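Local coordinates for protein cucumber peeling cupredoxin (Cucumis sativus, PDB 1JER) that binds a type 1 (blue) copper ion and probably carries electrons, as expected of a plant phytocyanin, at residues Y87-C90 with H95-N98. Sequence-based numbering, arbitrary orientation.
With CU (copper (II) ion), chain B.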
# COMPACT_ATOMS: atom_id res chain seq x y z
N TYR A 87 -11.90 9.89 0.62
CA TYR A 87 -12.01 10.56 1.94
C TYR A 87 -11.32 9.65 2.98
O TYR A 87 -11.67 8.47 3.10
CB TYR A 87 -13.54 10.50 2.30
CG TYR A 87 -14.33 11.34 1.30
CD1 TYR A 87 -14.17 12.71 1.26
CD2 TYR A 87 -15.17 10.72 0.39
CE1 TYR A 87 -14.88 13.48 0.34
CE2 TYR A 87 -15.89 11.49 -0.53
CZ TYR A 87 -15.73 12.85 -0.53
OH TYR A 87 -16.43 13.61 -1.45
N PHE A 88 -10.40 10.21 3.74
CA PHE A 88 -9.72 9.34 4.76
C PHE A 88 -9.80 10.09 6.10
O PHE A 88 -9.66 11.31 6.14
CB PHE A 88 -8.24 9.23 4.39
CG PHE A 88 -7.99 8.54 3.06
CD1 PHE A 88 -7.90 7.18 2.99
CD2 PHE A 88 -7.88 9.34 1.90
CE1 PHE A 88 -7.71 6.54 1.76
CE2 PHE A 88 -7.72 8.69 0.69
CZ PHE A 88 -7.60 7.33 0.63
N VAL A 89 -9.94 9.31 7.18
CA VAL A 89 -10.00 10.01 8.48
C VAL A 89 -9.24 9.14 9.50
O VAL A 89 -8.93 7.99 9.24
CB VAL A 89 -11.46 10.09 8.98
CG1 VAL A 89 -12.31 10.91 8.01
CG2 VAL A 89 -12.05 8.68 9.08
N CYS A 90 -9.03 9.76 10.65
CA CYS A 90 -8.55 9.00 11.81
C CYS A 90 -9.79 8.83 12.72
O CYS A 90 -10.51 9.82 12.93
CB CYS A 90 -7.54 9.90 12.59
SG CYS A 90 -7.05 8.98 14.12
N HIS A 95 -10.32 13.05 17.01
CA HIS A 95 -9.32 13.53 16.03
C HIS A 95 -9.97 13.99 14.73
O HIS A 95 -9.60 15.01 14.14
CB HIS A 95 -8.33 12.40 15.77
CG HIS A 95 -7.54 12.04 16.98
ND1 HIS A 95 -6.49 11.17 16.93
CD2 HIS A 95 -7.64 12.43 18.27
CE1 HIS A 95 -5.95 11.01 18.12
NE2 HIS A 95 -6.65 11.78 18.97
N CYS A 96 -10.96 13.23 14.24
CA CYS A 96 -11.56 13.67 12.95
C CYS A 96 -12.25 14.99 13.15
O CYS A 96 -12.10 15.94 12.38
CB CYS A 96 -12.53 12.57 12.52
SG CYS A 96 -13.50 12.90 11.04
N SER A 97 -13.03 15.15 14.25
CA SER A 97 -13.68 16.46 14.41
C SER A 97 -12.68 17.61 14.56
O SER A 97 -13.12 18.74 14.37
CB SER A 97 -14.48 16.46 15.76
OG SER A 97 -15.47 15.47 15.66
N ASN A 98 -11.47 17.34 14.98
CA ASN A 98 -10.42 18.31 15.19
C ASN A 98 -9.56 18.50 13.96
O ASN A 98 -8.53 19.17 13.94
CB ASN A 98 -9.60 17.95 16.43
CG ASN A 98 -10.40 18.39 17.69
OD1 ASN A 98 -10.63 17.61 18.58
ND2 ASN A 98 -10.84 19.64 17.65
CU CU B . -5.76 10.35 15.21
O HOH W 1 -11.78 10.63 15.13
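C90 and H95 meet at the copper ion. C90 SG binds copper at 2.2 Å. H95 ND1 binds copper at 2.0 Å, leaving NE2 on the far side of the ring from the metal. C90 holds its sulfur opposite the backbone N about CA-CB (chi1 176°), which carries it past the end of the strand to the metal. The two ligand atoms, C90 SG and H95 ND1, are 3.6 Å apart, and the sulfur lies oblique to the imidazole. H47 and Q100 complete the site. The glutamine ligand is the hallmark of stellacyanins, where many other blue copper proteins use methionine.

No direct hydrogen bond joins the segments. A water bridges the backbones instead. The water donates to C90 O at 2.7 Å and accepts from C96 N at 2.9 Å. C96 CB also packs against C90 O, 3.4 Å away, without a hydrogen bond.

The apolar part is small. V89 CG1 rests on C96 SG at 3.8 Å.

C96 SG forms a disulfide with C61.

Residues 87-89 close strand 84-89, which lies between strands 50-52 and 101-107, and C90 follows it. Segment 95-98 lies in the loop leading to strand 101-107. V89 also touches F58 of helix 55-60.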